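Local structure of spydx (Streptococcus pyogenes, 2J43) at residues W24-V29 against Q66-I71; H3-H8 against N93-D98. The protein forms a glycogen-recognising family 41 carbohydrate-binding module pair, part of a pullulanase that probably hydrolyses alpha-1,6-glucosidic linkages in pullulan, amylopectin and glycogen. All coordinates share one frame; numbering follows the deposited sequence. Where two conformers were deposited one is given.

Interaction 1 of 2, residues W24-V29 against Q66-I71; sequences WVWGDV and QVSYLI
An antiparallel strand pair carries Trp26 flat across Ser68, with Leu70 CD2 near CZ3 of its six-membered ring. Chi1 of 64° tucks CG of Trp26 between its own N and C, and the indole lies over the neighbouring strand. Ser68 CB packs against one face as a CH-pi contact. CZ3 of Trp26 reaches Tyr69 C at 3.5 Å and Leu70 CD2 at 3.8 Å. Trp24 turns its ring outward, and its CB makes the nearest side-chain contact, 3.7 Å from Leu70 CD1. Within strand 21-27, Trp26 CZ3 meets the edge of the Trp24 ring. Trp36 also meets that ring edge-to-face.

These two strands are the central ones of the antiparallel sheet in the first module. Partly exposed aromatic rings on such a sheet are consistent with a sugar-recognising surface. Trp24 and Leu70 exchange two backbone hydrogen bonds, as do Trp26 and Ser68. On the other face, Val25 CG1 lies 4.1 Å from Tyr69 CB.

Gly27 to Val29 form an inverse gamma turn centred on Asp28. Asp28 N donates a 2.8 Å hydrogen bond to Gln66 O. Gln66 N returns one of 2.9 Å to Asp28 OD2, on its anti side and somewhat out of the carboxylate plane. The same oxygen also accepts Gln65 N.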
loop_
_atom_site.group_PDB
_atom_site.type_symbol
_atom_site.label_atom_id
_atom_site.label_comp_id
_atom_site.label_asym_id
_atom_site.label_seq_id
_atom_site.Cartn_x
_atom_site.Cartn_y
_atom_site.Cartn_z
ATOM N N TRP A 24 -7.804 -9.715 -18.351
ATOM C CA TRP A 24 -7.011 -9.838 -19.567
ATOM C C TRP A 24 -5.680 -9.099 -19.297
ATOM O O TRP A 24 -5.700 -7.949 -18.895
ATOM C CB TRP A 24 -7.755 -9.194 -20.741
ATOM C CG TRP A 24 -7.007 -9.307 -22.040
ATOM C CD1 TRP A 24 -6.032 -8.465 -22.520
ATOM C CD2 TRP A 24 -7.207 -10.310 -23.027
ATOM N NE1 TRP A 24 -5.597 -8.936 -23.742
ATOM C CE2 TRP A 24 -6.288 -10.077 -24.070
ATOM C CE3 TRP A 24 -8.070 -11.428 -23.122
ATOM C CZ2 TRP A 24 -6.210 -10.903 -25.201
ATOM C CZ3 TRP A 24 -7.999 -12.249 -24.239
ATOM C CH2 TRP A 24 -7.073 -11.992 -25.273
ATOM N N VAL A 25 -4.543 -9.795 -19.394
ATOM C CA VAL A 25 -3.269 -9.277 -18.912
ATOM C C VAL A 25 -2.151 -9.308 -19.965
ATOM O O VAL A 25 -2.106 -10.187 -20.822
ATOM C CB VAL A 25 -2.799 -10.024 -17.640
ATOM C CG1 VAL A 25 -3.789 -9.835 -16.521
ATOM C CG2 VAL A 25 -2.635 -11.516 -17.910
ATOM N N TRP A 26 -1.278 -8.321 -19.868
ATOM C CA TRP A 26 -0.084 -8.267 -20.683
ATOM C C TRP A 26 1.052 -7.585 -19.965
ATOM O O TRP A 26 0.960 -7.264 -18.773
ATOM C CB TRP A 26 -0.408 -7.657 -22.019
ATOM C CG TRP A 26 -0.873 -6.200 -22.077
ATOM C CD1 TRP A 26 -0.121 -5.150 -22.497
ATOM C CD2 TRP A 26 -2.197 -5.635 -21.801
ATOM N NE1 TRP A 26 -0.855 -3.995 -22.486
ATOM C CE2 TRP A 26 -2.130 -4.251 -22.092
ATOM C CE3 TRP A 26 -3.412 -6.151 -21.354
ATOM C CZ2 TRP A 26 -3.214 -3.387 -21.938
ATOM C CZ3 TRP A 26 -4.482 -5.283 -21.209
ATOM C CH2 TRP A 26 -4.369 -3.924 -21.488
ATOM N N GLY A 27 2.162 -7.360 -20.654
ATOM C CA GLY A 27 3.353 -6.889 -19.982
ATOM C C GLY A 27 4.075 -8.046 -19.301
ATOM O O GLY A 27 4.138 -9.154 -19.817
ATOM N N ASP A 28 4.610 -7.767 -18.121
ATOM C CA ASP A 28 5.564 -8.678 -17.470
ATOM C C ASP A 28 4.856 -9.747 -16.648
ATOM O O ASP A 28 5.167 -9.976 -15.492
ATOM C CB ASP A 28 6.563 -7.878 -16.619
ATOM C CG ASP A 28 7.416 -6.962 -17.460
ATOM O OD1 ASP A 28 7.750 -7.331 -18.614
ATOM O OD2 ASP A 28 7.768 -5.854 -17.055
ATOM N N VAL A 29 3.900 -10.403 -17.270
ATOM C CA VAL A 29 3.152 -11.518 -16.719
ATOM C C VAL A 29 3.719 -12.819 -17.328
ATOM O O VAL A 29 4.380 -12.777 -18.381
ATOM C CB VAL A 29 1.617 -11.361 -16.967
ATOM C CG1 VAL A 29 1.089 -10.147 -16.263
ATOM C CG2 VAL A 29 1.261 -11.264 -18.425
ATOM N N GLN A 66 6.489 -3.950 -15.200
ATOM C CA GLN A 66 5.178 -3.364 -15.474
ATOM C C GLN A 66 4.200 -4.452 -15.907
ATOM O O GLN A 66 4.551 -5.312 -16.713
ATOM C CB GLN A 66 5.265 -2.330 -16.593
ATOM C CG GLN A 66 6.262 -1.190 -16.372
ATOM C CD GLN A 66 6.161 -0.068 -17.384
ATOM O OE1 GLN A 66 5.097 0.557 -17.528
ATOM N NE2 GLN A 66 7.281 0.231 -18.055
ATOM N N VAL A 67 2.975 -4.351 -15.407
ATOM C CA VAL A 67 1.889 -5.233 -15.758
ATOM C C VAL A 67 0.759 -4.386 -16.274
ATOM O O VAL A 67 0.412 -3.373 -15.684
ATOM C CB VAL A 67 1.421 -5.987 -14.517
ATOM C CG1 VAL A 67 0.136 -6.715 -14.727
ATOM C CG2 VAL A 67 2.566 -6.971 -14.076
ATOM N N SER A 68 0.170 -4.817 -17.358
ATOM C CA SER A 68 -0.982 -4.164 -17.867
ATOM C C SER A 68 -2.155 -5.134 -17.814
ATOM O O SER A 68 -2.011 -6.350 -17.870
ATOM C CB SER A 68 -0.757 -3.678 -19.302
ATOM O OG SER A 68 0.302 -2.699 -19.338
ATOM N N TYR A 69 -3.343 -4.558 -17.770
ATOM C CA TYR A 69 -4.535 -5.361 -17.613
ATOM C C TYR A 69 -5.782 -4.584 -18.018
ATOM O O TYR A 69 -5.824 -3.328 -18.113
ATOM C CB TYR A 69 -4.717 -5.880 -16.156
ATOM C CG TYR A 69 -5.204 -4.795 -15.246
ATOM C CD1 TYR A 69 -6.571 -4.623 -14.981
ATOM C CD2 TYR A 69 -4.297 -3.899 -14.686
ATOM C CE1 TYR A 69 -6.973 -3.546 -14.182
ATOM C CE2 TYR A 69 -4.734 -2.846 -13.840
ATOM C CZ TYR A 69 -6.052 -2.697 -13.624
ATOM O OH TYR A 69 -6.475 -1.630 -12.844
ATOM N N LEU A 70 -6.836 -5.351 -18.224
ATOM C CA LEU A 70 -8.175 -4.809 -18.354
ATOM C C LEU A 70 -9.150 -5.866 -17.879
ATOM O O LEU A 70 -8.787 -7.027 -17.783
ATOM C CB LEU A 70 -8.479 -4.367 -19.786
ATOM C CG LEU A 70 -8.464 -5.466 -20.837
ATOM C CD1 LEU A 70 -9.843 -6.125 -20.880
ATOM C CD2 LEU A 70 -8.092 -4.971 -22.234
ATOM N N ILE A 71 -10.381 -5.439 -17.627
ATOM C CA ILE A 71 -11.485 -6.351 -17.286
ATOM C C ILE A 71 -12.396 -6.350 -18.485
ATOM O O ILE A 71 -12.861 -5.276 -18.934
ATOM C CB ILE A 71 -12.255 -5.920 -15.982
ATOM C CG1 ILE A 71 -11.319 -5.997 -14.783
ATOM C CG2 ILE A 71 -13.493 -6.823 -15.740
ATOM C CD1 ILE A 71 -11.912 -5.542 -13.502
#

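Interaction 2 of 2, residues H3-H8 against N93-D98; sequences HHLRMH and NEVWID
His8 and Trp96 lie side by side in an offset stack. The imidazole and the five-membered indole ring have centroids 4.0 Å apart and planes only 8° apart. His8 ND1 sits over the indole face, off towards its rim. His8 chi1 of -70° sets the ring beside the backbone N, and chi2 of 101° turns ND1 to Val95 O, near the ring plane. That carbonyl takes a 2.9 Å hydrogen bond from His8 N and a weak one of 3.4 Å from His8 ND1.

Arg6 and Glu94 run alongside each other on the same face without a direct charge contact. Water 1 bridges them, accepting from Arg6 NH1 at 3.1 Å and donating to Glu94 OE2 at 2.7 Å. The guanidinium and carboxylate planes are nearly perpendicular. Arg6 NE has its salt bridge with Asp56 on strand 53-58, which fixes the guanidinium.

On the other face, Val95 CG1 is 4.0 Å from both Leu5 CD1 and Met7 CG. Leu5 CD1 also covers Glu94 N, a buried N-H without a partner in the model. Met7 is selenomethionine.

Four main backbone hydrogen bonds set the register. Tyr51 meets the Trp96 ring edge-to-face from outside the pair. Strands 4-9 and 94-97 form the parallel pairing in an otherwise antiparallel sheet, joining the first strand to one near the end of a beta-sandwich carbohydrate-binding module.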
loop_
_atom_site.group_PDB
_atom_site.type_symbol
_atom_site.label_atom_id
_atom_site.label_comp_id
_atom_site.label_asym_id
_atom_site.label_seq_id
_atom_site.Cartn_x
_atom_site.Cartn_y
_atom_site.Cartn_z
ATOM N N HIS A 3 6.667 -16.170 -9.018
ATOM C CA HIS A 3 6.239 -14.868 -8.537
ATOM C C HIS A 3 4.813 -14.612 -9.028
ATOM O O HIS A 3 4.419 -14.996 -10.154
ATOM C CB HIS A 3 7.138 -13.769 -9.085
ATOM C CG HIS A 3 8.569 -13.890 -8.669
ATOM N ND1 HIS A 3 9.029 -13.429 -7.452
ATOM C CD2 HIS A 3 9.639 -14.425 -9.304
ATOM C CE1 HIS A 3 10.330 -13.671 -7.364
ATOM N NE2 HIS A 3 10.725 -14.266 -8.477
ATOM N N HIS A 4 4.058 -13.939 -8.189
ATOM C CA HIS A 4 2.670 -13.603 -8.476
ATOM C C HIS A 4 2.400 -12.150 -8.051
ATOM O O HIS A 4 3.046 -11.632 -7.115
ATOM C CB HIS A 4 1.731 -14.564 -7.718
ATOM C CG HIS A 4 1.702 -15.959 -8.283
ATOM N ND1 HIS A 4 2.767 -16.831 -8.185
ATOM C CD2 HIS A 4 0.719 -16.641 -8.921
ATOM C CE1 HIS A 4 2.457 -17.968 -8.781
ATOM N NE2 HIS A 4 1.227 -17.875 -9.243
ATOM N N LEU A 5 1.430 -11.532 -8.705
ATOM C CA LEU A 5 0.891 -10.261 -8.276
ATOM C C LEU A 5 -0.532 -10.479 -7.783
ATOM O O LEU A 5 -1.417 -10.833 -8.564
ATOM C CB LEU A 5 0.875 -9.263 -9.439
ATOM C CG LEU A 5 0.362 -7.842 -9.142
ATOM C CD1 LEU A 5 1.270 -7.120 -8.142
ATOM C CD2 LEU A 5 0.212 -7.017 -10.385
ATOM N N ARG A 6 -0.767 -10.287 -6.494
ATOM C CA ARG A 6 -2.140 -10.367 -5.962
ATOM C C ARG A 6 -2.849 -9.067 -6.189
ATOM O O ARG A 6 -2.469 -8.049 -5.611
ATOM C CB ARG A 6 -2.121 -10.726 -4.478
ATOM C CG ARG A 6 -3.466 -10.664 -3.794
ATOM C CD ARG A 6 -3.621 -11.510 -2.530
ATOM N NE ARG A 6 -3.428 -12.921 -2.840
ATOM C CZ ARG A 6 -3.376 -13.860 -1.915
ATOM N NH1 ARG A 6 -3.538 -13.519 -0.652
ATOM N NH2 ARG A 6 -3.228 -15.135 -2.256
HETATM N N MSE A 7 -3.829 -9.114 -7.087
HETATM C CA MSE A 7 -4.581 -7.955 -7.495
HETATM C C MSE A 7 -5.888 -7.870 -6.726
HETATM O O MSE A 7 -6.714 -8.735 -6.818
HETATM C CB MSE A 7 -4.833 -7.983 -8.994
HETATM C CG MSE A 7 -3.563 -8.028 -9.783
HETATM SE SE MSE A 7 -3.903 -7.639 -11.682
HETATM C CE MSE A 7 -4.552 -5.867 -11.535
ATOM N N HIS A 8 -6.013 -6.808 -5.955
ATOM C CA HIS A 8 -7.212 -6.498 -5.208
ATOM C C HIS A 8 -8.061 -5.489 -5.963
ATOM O O HIS A 8 -7.604 -4.373 -6.285
ATOM C CB HIS A 8 -6.843 -5.891 -3.863
ATOM C CG HIS A 8 -6.217 -6.843 -2.914
ATOM N ND1 HIS A 8 -4.858 -6.909 -2.677
ATOM C CD2 HIS A 8 -6.793 -7.724 -2.051
ATOM C CE1 HIS A 8 -4.637 -7.815 -1.739
ATOM N NE2 HIS A 8 -5.789 -8.329 -1.362
ATOM N N ASN A 93 4.435 -7.710 -4.878
ATOM C CA ASN A 93 3.587 -8.886 -4.994
ATOM C C ASN A 93 2.105 -8.691 -4.805
ATOM O O ASN A 93 1.339 -9.652 -4.665
ATOM C CB ASN A 93 4.137 -10.055 -4.200
ATOM C CG ASN A 93 4.051 -9.816 -2.748
ATOM O OD1 ASN A 93 3.601 -8.759 -2.320
ATOM N ND2 ASN A 93 4.439 -10.831 -1.962
ATOM N N GLU A 94 1.651 -7.446 -4.706
ATOM C CA GLU A 94 0.359 -7.140 -4.149
ATOM C C GLU A 94 0.041 -5.706 -4.578
ATOM O O GLU A 94 0.893 -4.841 -4.520
ATOM C CB GLU A 94 0.169 -7.416 -2.654
ATOM C CG GLU A 94 -1.260 -7.578 -2.219
ATOM C CD GLU A 94 -1.384 -8.265 -0.858
ATOM O OE1 GLU A 94 -0.375 -8.373 -0.140
ATOM O OE2 GLU A 94 -2.517 -8.668 -0.497
ATOM N N VAL A 95 -1.176 -5.473 -5.043
ATOM C CA VAL A 95 -1.609 -4.123 -5.431
ATOM C C VAL A 95 -3.085 -4.009 -5.152
ATOM O O VAL A 95 -3.833 -5.002 -5.243
ATOM C CB VAL A 95 -1.284 -3.915 -6.922
ATOM C CG1 VAL A 95 -2.099 -4.919 -7.771
ATOM C CG2 VAL A 95 -1.491 -2.554 -7.362
ATOM N N TRP A 96 -3.524 -2.792 -4.917
ATOM C CA TRP A 96 -4.907 -2.468 -4.650
ATOM C C TRP A 96 -5.400 -1.509 -5.700
ATOM O O TRP A 96 -4.830 -0.426 -5.892
ATOM C CB TRP A 96 -5.078 -1.862 -3.255
ATOM C CG TRP A 96 -4.908 -2.889 -2.164
ATOM C CD1 TRP A 96 -5.921 -3.461 -1.449
ATOM C CD2 TRP A 96 -3.689 -3.441 -1.633
ATOM N NE1 TRP A 96 -5.423 -4.329 -0.525
ATOM C CE2 TRP A 96 -4.055 -4.358 -0.615
ATOM C CE3 TRP A 96 -2.314 -3.269 -1.913
ATOM C CZ2 TRP A 96 -3.122 -5.100 0.100
ATOM C CZ3 TRP A 96 -1.385 -3.997 -1.176
ATOM C CH2 TRP A 96 -1.791 -4.892 -0.172
ATOM N N ILE A 97 -6.481 -1.912 -6.356
ATOM C CA ILE A 97 -7.067 -1.154 -7.452
ATOM C C ILE A 97 -8.400 -0.638 -6.995
ATOM O O ILE A 97 -9.321 -1.404 -6.714
ATOM C CB ILE A 97 -7.189 -2.004 -8.721
ATOM C CG1 ILE A 97 -5.789 -2.435 -9.159
ATOM C CG2 ILE A 97 -7.868 -1.236 -9.847
ATOM C CD1 ILE A 97 -5.727 -3.771 -9.714
ATOM N N ASP A 98 -8.488 0.678 -6.912
ATOM C CA ASP A 98 -9.720 1.252 -6.396
ATOM C C ASP A 98 -10.818 1.340 -7.457
ATOM O O ASP A 98 -10.664 0.891 -8.583
ATOM C CB ASP A 98 -9.436 2.575 -5.654
ATOM C CG ASP A 98 -8.959 3.705 -6.564
ATOM O OD1 ASP A 98 -9.303 3.746 -7.774
ATOM O OD2 ASP A 98 -8.245 4.605 -6.083
HETATM O O HOH W 1 -3.424 -10.832 0.914
#

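How the interactions relate
Each interaction pairs neighbouring strands within one of the two sheets of the first module, and their centres are about 12 Å apart. Tyr69 of interaction 1 packs on Met7 and Ile97 of interaction 2. Along the chain, interaction 1 is nested inside the loop closed by interaction 2. Interaction 2 is the more buried and lies nearer the centre of the chain, while interaction 1 is only partly buried. On the faces turned from the other sheet, interaction 1 has partly exposed tryptophans and interaction 2 a buried His-Trp stack with a water-linked Arg-Glu pair. The Asp28 carboxylate closes the strand end of interaction 1. One pairing is antiparallel, the other parallel.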